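Catabolite control protein A (Lactococcus lactis, PDB 2O20) probably acts as a global transcriptional regulator of carbon catabolite repression and activation, as a DNA-binding repressor and activator of the LacI family. Local coordinates at residues Tyr169-Lys174 with Thr288-Pro293; Ser246-Ala251 with Pro278-Thr283; Gly274-Ile279 with Glu324-Arg329. The protein carries 1 engineered substitution. All coordinates share one frame; numbering follows the deposited sequence.

Interaction 1: residues Tyr169-Lys174 with Thr288-Pro293; sequences YQSTKK and TSVNQP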
loop_
_atom_site.group_PDB
_atom_site.type_symbol
_atom_site.label_atom_id
_atom_site.label_comp_id
_atom_site.label_asym_id
_atom_site.label_seq_id
_atom_site.Cartn_x
_atom_site.Cartn_y
_atom_site.Cartn_z
ATOM N N TYR D 169 2.446 20.157 -17.387
ATOM C CA TYR D 169 3.272 20.868 -18.372
ATOM C C TYR D 169 4.704 20.315 -18.428
ATOM O O TYR D 169 5.166 19.969 -19.505
ATOM C CB TYR D 169 3.298 22.391 -18.082
ATOM C CG TYR D 169 4.234 23.177 -18.978
ATOM C CD1 TYR D 169 3.847 23.563 -20.265
ATOM C CD2 TYR D 169 5.513 23.533 -18.536
ATOM C CE1 TYR D 169 4.707 24.292 -21.087
ATOM C CE2 TYR D 169 6.375 24.272 -19.328
ATOM C CZ TYR D 169 5.975 24.640 -20.616
ATOM O OH TYR D 169 6.839 25.365 -21.403
ATOM N N GLN D 170 5.377 20.203 -17.275
ATOM C CA GLN D 170 6.770 19.708 -17.213
ATOM C C GLN D 170 6.863 18.230 -17.681
ATOM O O GLN D 170 7.797 17.856 -18.373
ATOM C CB GLN D 170 7.332 19.812 -15.798
ATOM C CG GLN D 170 7.621 21.235 -15.329
ATOM C CD GLN D 170 7.779 21.325 -13.827
ATOM O OE1 GLN D 170 7.499 20.369 -13.104
ATOM N NE2 GLN D 170 8.214 22.495 -13.346
ATOM N N SER D 171 5.880 17.408 -17.307
ATOM C CA SER D 171 5.839 16.008 -17.725
ATOM C C SER D 171 5.715 15.866 -19.254
ATOM O O SER D 171 6.452 15.078 -19.909
ATOM C CB SER D 171 4.658 15.279 -17.031
ATOM O OG SER D 171 4.844 15.242 -15.646
ATOM N N THR D 172 4.760 16.596 -19.823
ATOM C CA THR D 172 4.527 16.569 -21.272
ATOM C C THR D 172 5.770 17.083 -22.026
ATOM O O THR D 172 6.215 16.451 -22.973
ATOM C CB THR D 172 3.265 17.367 -21.642
ATOM O OG1 THR D 172 2.158 16.885 -20.859
ATOM C CG2 THR D 172 2.958 17.286 -23.156
ATOM N N LYS D 173 6.353 18.201 -21.570
ATOM C CA LYS D 173 7.562 18.750 -22.187
ATOM C C LYS D 173 8.757 17.799 -22.159
ATOM O O LYS D 173 9.528 17.736 -23.097
ATOM C CB LYS D 173 7.941 20.085 -21.493
ATOM C CG LYS D 173 8.918 20.934 -22.236
ATOM C CD LYS D 173 9.142 22.285 -21.498
ATOM C CE LYS D 173 9.957 23.244 -22.323
ATOM N NZ LYS D 173 9.975 24.573 -21.656
ATOM N N LYS D 174 8.906 17.038 -21.078
ATOM C CA LYS D 174 9.951 16.041 -20.993
ATOM C C LYS D 174 9.827 14.984 -22.106
ATOM O O LYS D 174 10.823 14.558 -22.687
ATOM C CB LYS D 174 9.898 15.376 -19.612
ATOM C CG LYS D 174 10.975 14.359 -19.376
ATOM C CD LYS D 174 11.091 13.993 -17.904
ATOM C CE LYS D 174 11.965 12.802 -17.725
ATOM N NZ LYS D 174 13.390 13.131 -17.978
ATOM N N THR D 288 9.664 6.437 -13.972
ATOM C CA THR D 288 9.758 7.899 -13.912
ATOM C C THR D 288 8.447 8.521 -13.392
ATOM O O THR D 288 7.358 8.123 -13.789
ATOM C CB THR D 288 10.126 8.487 -15.311
ATOM O OG1 THR D 288 11.423 8.033 -15.686
ATOM C CG2 THR D 288 10.143 10.013 -15.313
ATOM N N SER D 289 8.551 9.503 -12.502
ATOM C CA SER D 289 7.337 10.062 -11.876
ATOM C C SER D 289 7.531 11.507 -11.395
ATOM O O SER D 289 8.599 11.869 -10.923
ATOM C CB SER D 289 6.912 9.186 -10.670
ATOM O OG SER D 289 5.582 9.421 -10.277
ATOM N N VAL D 290 6.468 12.301 -11.486
ATOM C CA VAL D 290 6.305 13.460 -10.612
ATOM C C VAL D 290 6.335 12.956 -9.154
ATOM O O VAL D 290 5.623 11.995 -8.792
ATOM C CB VAL D 290 4.956 14.195 -10.898
ATOM C CG1 VAL D 290 4.620 15.244 -9.828
ATOM C CG2 VAL D 290 4.965 14.796 -12.302
ATOM N N ASN D 291 7.190 13.568 -8.330
ATOM C CA ASN D 291 7.216 13.319 -6.888
ATOM C C ASN D 291 6.353 14.361 -6.150
ATOM O O ASN D 291 6.698 15.561 -6.123
ATOM C CB ASN D 291 8.656 13.355 -6.360
ATOM C CG ASN D 291 8.763 12.912 -4.893
ATOM O OD1 ASN D 291 8.482 11.767 -4.549
ATOM N ND2 ASN D 291 9.179 13.824 -4.031
ATOM N N GLN D 292 5.240 13.910 -5.576
ATOM C CA GLN D 292 4.436 14.747 -4.690
ATOM C C GLN D 292 4.892 14.487 -3.262
ATOM O O GLN D 292 5.213 13.338 -2.903
ATOM C CB GLN D 292 2.950 14.436 -4.820
ATOM C CG GLN D 292 2.371 14.685 -6.224
ATOM C CD GLN D 292 0.847 14.519 -6.234
ATOM O OE1 GLN D 292 0.193 14.807 -5.248
ATOM N NE2 GLN D 292 0.294 14.035 -7.336
ATOM N N PRO D 293 4.925 15.544 -2.433
ATOM C CA PRO D 293 5.349 15.424 -1.030
ATOM C C PRO D 293 4.186 14.930 -0.166
ATOM O O PRO D 293 3.579 15.686 0.595
ATOM C CB PRO D 293 5.805 16.847 -0.707
ATOM C CG PRO D 293 4.800 17.681 -1.477
ATOM C CD PRO D 293 4.574 16.938 -2.771
#
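Val290 turns its CG2 methyl against the hydroxyl of Ser171, and CG2 to OG, at 3.4 Å, is the closest approach between segments 169-174 and 288-293. The serine hydroxyl does not depend on the strand for a polar partner: with OG beside the backbone N and anti to the carbonyl carbon (chi1 -64°), it bonds to Ala167 O one turn back along its own helix. What it offers Val290 is therefore a small, already satisfied surface. One helical turn further on, Lys174 lays the aliphatic part of its chain obliquely across Thr288, CE lying 4.1 Å from CG2. The chain runs extended as far as CE and bends only at the last torsion (chi4 72°), which turns NZ to Ser327 OG. Thr288 is likewise divided in two: CG2 is given to the lysine, while OG1 bonds to Arg328 N and Thr331 OG1. In the two-lobed fold of the LacI and periplasmic binding protein family, helix 164-177 and strand 289-291 lie close to chain crossovers between the lobes, the helix following strand 159-161 of the six-stranded sheet and the strand leading into helix 294-309. Ile272 and Ile325 complete the apolar layer: Ser171 touches both, Lys174 and Thr288 touch Ile272, and Val290 touches Ile325. Ser289, between Thr288 and Val290, points away from the helix, and its OG bonds to Val290 O at 3.0 Å from above the carbonyl plane.

Interaction 2: residues Ser246-Ala251 with Pro278-Thr283; sequences SHDTVA and PITQYT. With SO4 (sulfate ion), chain L.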
loop_
_atom_site.group_PDB
_atom_site.type_symbol
_atom_site.label_atom_id
_atom_site.label_comp_id
_atom_site.label_asym_id
_atom_site.label_seq_id
_atom_site.Cartn_x
_atom_site.Cartn_y
_atom_site.Cartn_z
ATOM N N SER D 246 -1.844 10.256 -14.416
ATOM C CA SER D 246 -2.009 10.995 -13.185
ATOM C C SER D 246 -1.903 10.126 -11.914
ATOM O O SER D 246 -1.457 10.629 -10.891
ATOM C CB SER D 246 -3.317 11.783 -13.182
ATOM O OG SER D 246 -4.390 10.901 -13.202
ATOM N N HIS D 247 -2.330 8.872 -11.973
ATOM C CA HIS D 247 -2.324 7.995 -10.781
ATOM C C HIS D 247 -1.279 6.905 -10.907
ATOM O O HIS D 247 -1.175 6.259 -11.921
ATOM C CB HIS D 247 -3.692 7.384 -10.542
ATOM C CG HIS D 247 -4.747 8.398 -10.283
ATOM N ND1 HIS D 247 -5.923 8.448 -11.001
ATOM C CD2 HIS D 247 -4.768 9.464 -9.445
ATOM C CE1 HIS D 247 -6.642 9.473 -10.587
ATOM N NE2 HIS D 247 -5.961 10.110 -9.651
ATOM N N ASP D 248 -0.496 6.711 -9.850
ATOM C CA ASP D 248 0.583 5.730 -9.868
ATOM C C ASP D 248 0.107 4.303 -10.150
ATOM O O ASP D 248 0.777 3.576 -10.865
ATOM C CB ASP D 248 1.325 5.730 -8.509
ATOM C CG ASP D 248 2.085 7.025 -8.234
ATOM O OD1 ASP D 248 2.597 7.718 -9.164
ATOM O OD2 ASP D 248 2.143 7.367 -7.028
ATOM N N THR D 249 -1.015 3.884 -9.567
ATOM C CA THR D 249 -1.518 2.527 -9.767
ATOM C C THR D 249 -1.829 2.267 -11.246
ATOM O O THR D 249 -1.526 1.211 -11.767
ATOM C CB THR D 249 -2.798 2.254 -8.980
ATOM O OG1 THR D 249 -3.674 3.384 -9.140
ATOM C CG2 THR D 249 -2.500 2.011 -7.507
ATOM N N VAL D 250 -2.412 3.259 -11.898
ATOM C CA VAL D 250 -2.676 3.204 -13.339
ATOM C C VAL D 250 -1.380 3.109 -14.190
ATOM O O VAL D 250 -1.292 2.330 -15.130
ATOM C CB VAL D 250 -3.559 4.387 -13.765
ATOM C CG1 VAL D 250 -3.865 4.312 -15.261
ATOM C CG2 VAL D 250 -4.854 4.443 -12.916
ATOM N N ALA D 251 -0.388 3.923 -13.852
ATOM C CA ALA D 251 0.915 3.942 -14.530
ATOM C C ALA D 251 1.629 2.631 -14.427
ATOM O O ALA D 251 2.244 2.210 -15.394
ATOM C CB ALA D 251 1.815 5.025 -13.971
ATOM N N PRO D 278 4.483 5.151 -2.446
ATOM C CA PRO D 278 5.328 4.015 -2.084
ATOM C C PRO D 278 5.386 2.810 -3.026
ATOM O O PRO D 278 6.474 2.263 -3.196
ATOM C CB PRO D 278 4.860 3.653 -0.666
ATOM C CG PRO D 278 4.321 4.953 -0.125
ATOM C CD PRO D 278 3.715 5.656 -1.285
ATOM N N ILE D 279 4.293 2.450 -3.702
ATOM C CA ILE D 279 4.363 1.314 -4.642
ATOM C C ILE D 279 5.340 1.477 -5.810
ATOM O O ILE D 279 5.802 0.467 -6.354
ATOM C CB ILE D 279 2.980 0.919 -5.247
ATOM C CG1 ILE D 279 2.268 2.100 -5.939
ATOM C CG2 ILE D 279 2.162 0.234 -4.203
ATOM C CD1 ILE D 279 1.213 1.661 -6.991
ATOM N N THR D 280 5.597 2.726 -6.219
ATOM C CA THR D 280 6.466 3.008 -7.373
ATOM C C THR D 280 7.915 2.515 -7.152
ATOM O O THR D 280 8.622 2.230 -8.114
ATOM C CB THR D 280 6.469 4.525 -7.741
ATOM O OG1 THR D 280 7.192 5.233 -6.740
ATOM C CG2 THR D 280 5.050 5.064 -7.811
ATOM N N GLN D 281 8.358 2.392 -5.900
ATOM C CA GLN D 281 9.676 1.820 -5.603
ATOM C C GLN D 281 9.839 0.372 -6.104
ATOM O O GLN D 281 10.958 -0.065 -6.390
ATOM C CB GLN D 281 9.992 1.877 -4.092
ATOM C CG GLN D 281 11.349 1.226 -3.713
ATOM C CD GLN D 281 11.708 1.346 -2.238
ATOM O OE1 GLN D 281 10.849 1.193 -1.375
ATOM N NE2 GLN D 281 12.991 1.602 -1.944
ATOM N N TYR D 282 8.722 -0.339 -6.237
ATOM C CA TYR D 282 8.740 -1.771 -6.481
ATOM C C TYR D 282 8.505 -2.110 -7.957
ATOM O O TYR D 282 8.307 -3.256 -8.305
ATOM C CB TYR D 282 7.709 -2.455 -5.572
ATOM C CG TYR D 282 8.036 -2.259 -4.104
ATOM C CD1 TYR D 282 9.101 -2.929 -3.527
ATOM C CD2 TYR D 282 7.309 -1.365 -3.321
ATOM C CE1 TYR D 282 9.416 -2.753 -2.197
ATOM C CE2 TYR D 282 7.614 -1.158 -1.994
ATOM C CZ TYR D 282 8.681 -1.850 -1.437
ATOM O OH TYR D 282 9.003 -1.645 -0.138
ATOM N N THR D 283 8.540 -1.127 -8.841
ATOM C CA THR D 283 8.411 -1.443 -10.260
ATOM C C THR D 283 9.748 -1.917 -10.849
ATOM O O THR D 283 10.825 -1.481 -10.446
ATOM C CB THR D 283 7.846 -0.279 -11.078
ATOM O OG1 THR D 283 8.817 0.773 -11.155
ATOM C CG2 THR D 283 6.563 0.226 -10.442
HETATM S S SO4 L . -8.425 12.556 -9.535
HETATM O O1 SO4 L . -9.546 13.492 -9.389
HETATM O O2 SO4 L . -8.519 11.908 -10.845
HETATM O O3 SO4 L . -7.163 13.288 -9.421
HETATM O O4 SO4 L . -8.517 11.543 -8.481
#
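Asp248, the first residue of helix 248-260, meets the CG2 methyl of Thr280 along the whole of its short side chain. CB lies 3.8 Å from that methyl and also has the CD1 end of Ile279 at 4.3 Å. CG comes closer, 3.6 Å from Thr280 CG2, the two side chains crossing at a slant. At the tip, OD1 and OD2 stand almost equally far from the same methyl, so the threonine carbon is set against the carboxylate as a whole, while its OG1 is engaged with Asn276 OD1 and Ser277 O. The carboxylate finds its polar partners in the loop after strand 270-272: OD1 bonds to Ser273 OG and to the backbone nitrogens of Ala275 and Asn276, OD2 to Ser277 OG. Beside this pair, Ile279 CD1 meets Thr249 CG2 at 3.8 Å. Thr249 OG1 sits between the backbone N and the carbonyl carbon (chi1 45°) and bonds to Tyr223 O, leaving the methyl to the isoleucine. Just before the helix, N-cap His247 bonds through ND1 to Asn222 O and through NE2, weakly, to O3 of a sulfate, at 3.4 Å; the ion, probably from the crystallisation liquor, is also held by Asn195. The loop belongs in part to the dimer interface: Ile279 packs on Thr76 of the second subunit and Tyr282 on Thr249 of that subunit. A threonine methyl thus lies against a buried acid whose oxygens have four partners in all, at a helix N-terminus, a setting that would probably keep the carboxylate ionised.

Interaction 3: residues Gly274-Ile279 with Glu324-Arg329; sequences GANSPI and EIFSRR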
loop_
_atom_site.group_PDB
_atom_site.type_symbol
_atom_site.label_atom_id
_atom_site.label_comp_id
_atom_site.label_asym_id
_atom_site.label_seq_id
_atom_site.Cartn_x
_atom_site.Cartn_y
_atom_site.Cartn_z
ATOM N N GLY D 274 2.332 10.033 -11.825
ATOM C CA GLY D 274 1.806 11.232 -11.232
ATOM C C GLY D 274 2.191 11.635 -9.813
ATOM O O GLY D 274 2.040 12.821 -9.489
ATOM N N ALA D 275 2.653 10.716 -8.962
ATOM C CA ALA D 275 2.941 11.062 -7.536
ATOM C C ALA D 275 4.150 10.435 -6.819
ATOM O O ALA D 275 4.599 10.954 -5.770
ATOM C CB ALA D 275 1.663 10.834 -6.666
ATOM N N ASN D 276 4.691 9.349 -7.357
ATOM C CA ASN D 276 5.776 8.610 -6.721
ATOM C C ASN D 276 5.398 8.086 -5.330
ATOM O O ASN D 276 6.188 8.190 -4.383
ATOM C CB ASN D 276 7.019 9.497 -6.594
ATOM C CG ASN D 276 8.271 8.708 -6.421
ATOM O OD1 ASN D 276 8.424 7.653 -7.030
ATOM N ND2 ASN D 276 9.169 9.194 -5.576
ATOM N N SER D 277 4.163 7.610 -5.182
ATOM C CA SER D 277 3.719 6.932 -3.971
ATOM C C SER D 277 4.582 5.692 -3.675
ATOM O O SER D 277 5.332 5.228 -4.557
ATOM C CB SER D 277 2.224 6.561 -4.097
ATOM O OG SER D 277 1.989 5.581 -5.092
ATOM N N PRO D 278 4.483 5.151 -2.446
ATOM C CA PRO D 278 5.328 4.015 -2.084
ATOM C C PRO D 278 5.386 2.810 -3.026
ATOM O O PRO D 278 6.474 2.263 -3.196
ATOM C CB PRO D 278 4.860 3.653 -0.666
ATOM C CG PRO D 278 4.321 4.953 -0.125
ATOM C CD PRO D 278 3.715 5.656 -1.285
ATOM N N ILE D 279 4.293 2.450 -3.702
ATOM C CA ILE D 279 4.363 1.314 -4.642
ATOM C C ILE D 279 5.340 1.477 -5.810
ATOM O O ILE D 279 5.802 0.467 -6.354
ATOM C CB ILE D 279 2.980 0.919 -5.247
ATOM C CG1 ILE D 279 2.268 2.100 -5.939
ATOM C CG2 ILE D 279 2.162 0.234 -4.203
ATOM C CD1 ILE D 279 1.213 1.661 -6.991
ATOM N N GLU D 324 8.738 17.720 -7.655
ATOM C CA GLU D 324 9.901 17.509 -8.534
ATOM C C GLU D 324 9.536 16.397 -9.517
ATOM O O GLU D 324 8.490 15.773 -9.364
ATOM C CB GLU D 324 11.110 17.028 -7.722
ATOM C CG GLU D 324 11.501 17.889 -6.557
ATOM C CD GLU D 324 11.755 17.048 -5.320
ATOM O OE1 GLU D 324 10.749 16.593 -4.703
ATOM O OE2 GLU D 324 12.950 16.833 -4.972
ATOM N N ILE D 325 10.400 16.159 -10.514
ATOM C CA ILE D 325 10.306 14.964 -11.385
ATOM C C ILE D 325 11.549 14.140 -11.130
ATOM O O ILE D 325 12.674 14.662 -11.152
ATOM C CB ILE D 325 10.172 15.336 -12.866
ATOM C CG1 ILE D 325 8.815 16.017 -13.103
ATOM C CG2 ILE D 325 10.346 14.106 -13.779
ATOM C CD1 ILE D 325 8.475 16.315 -14.523
ATOM N N PHE D 326 11.343 12.863 -10.809
ATOM C CA PHE D 326 12.432 11.909 -10.673
ATOM C C PHE D 326 12.562 11.051 -11.925
ATOM O O PHE D 326 11.659 10.259 -12.224
ATOM C CB PHE D 326 12.182 10.995 -9.468
ATOM C CG PHE D 326 12.220 11.702 -8.127
ATOM C CD1 PHE D 326 12.873 12.928 -7.960
ATOM C CD2 PHE D 326 11.662 11.101 -7.025
ATOM C CE1 PHE D 326 12.885 13.553 -6.721
ATOM C CE2 PHE D 326 11.694 11.713 -5.776
ATOM C CZ PHE D 326 12.310 12.936 -5.629
ATOM N N SER D 327 13.686 11.184 -12.629
ATOM C CA SER D 327 13.896 10.462 -13.894
ATOM C C SER D 327 14.446 9.079 -13.619
ATOM O O SER D 327 15.469 8.941 -12.944
ATOM C CB SER D 327 14.843 11.241 -14.817
ATOM O OG SER D 327 14.221 12.431 -15.255
ATOM N N ARG D 328 13.763 8.055 -14.134
ATOM C CA ARG D 328 14.158 6.669 -13.905
ATOM C C ARG D 328 14.176 5.940 -15.271
ATOM O O ARG D 328 14.413 6.574 -16.307
ATOM C CB ARG D 328 13.263 6.024 -12.828
ATOM C CG ARG D 328 13.364 6.695 -11.440
ATOM C CD ARG D 328 12.614 5.913 -10.368
ATOM N NE ARG D 328 12.598 6.604 -9.084
ATOM C CZ ARG D 328 11.501 6.943 -8.411
ATOM N NH1 ARG D 328 10.283 6.681 -8.894
ATOM N NH2 ARG D 328 11.633 7.575 -7.255
ATOM N N ARG D 329 13.966 4.628 -15.300
ATOM C CA ARG D 329 14.200 3.875 -16.532
ATOM C C ARG D 329 12.954 3.676 -17.426
ATOM O O ARG D 329 13.042 2.971 -18.429
ATOM C CB ARG D 329 14.892 2.552 -16.205
ATOM C CG ARG D 329 16.255 2.817 -15.522
ATOM C CD ARG D 329 17.181 1.639 -15.520
ATOM N NE ARG D 329 18.499 1.941 -14.938
ATOM C CZ ARG D 329 18.785 2.030 -13.631
ATOM N NH1 ARG D 329 17.855 1.880 -12.680
ATOM N NH2 ARG D 329 20.036 2.284 -13.263
#
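Asn276 swings its amide out anti to its own backbone N (chi1 -159°), and Arg328, extended from CG to NE, brings its guanidinium end-on to meet it. The asparagine backbone lies in the left-handed helical region, and its CB points toward segment 324-329. Both terminal nitrogens of the arginine grip one atom, Asn276 OD1: NH1 at 2.8 Å with a fairly straight bond (160°), NH2 at 3.2 Å and more bent (136°). The oxygen lies in the guanidinium plane, yet both donors reach it from the same face of the amide, NH1 well above the carbonyl plane and NH2 tilted from it. Thr280 OG1 also bonds to OD1. The other amide atom, ND2, comes to the rim of the Phe326 ring, 3.5 Å from CD2 and near the ring plane, with amide and ring almost perpendicular. This is an edge contact, not an N-H over the aromatic face, and the hydrogen-bond partner of ND2 is Asn291 OD1. Phe326 also lends its CB to one face of the guanidinium, 4.1 Å above it and offset toward the rim. Leu287 O is a second partner of NH1. With an alanine here, Arg328 would probably lose the shared acceptor of its two-nitrogen grip, and Asn291 OD1 its amide donor. Neutral oxygens, Asn276 OD1 and Leu287 O, thus grip the guanidinium, so across this contact the bonding fixes its direction without a salt bridge.

Along the chain the segments come in the order 169-174, 246-251, 274-279 running into 278-283, then 288-293 and 324-329. Interaction 2 is nested inside the loop closed by interaction 1, whereas interactions 1 and 3 alternate; interactions 2 and 3 share Pro278 and Ile279. Interaction 3 lies centrally, its centre about 8 Å from each of the other two, whose centres are about 13 Å apart. Strands 289-291 and 324-326 pair antiparallel, tying interactions 1 and 3 through Asn291 N to Glu324 O, while the Asp248 carboxylate joins interaction 2 to the 274-279 loop. Together they link helices 164-177 and 248-260 in one lobe, from near the interlobe crossovers to the dimer interface.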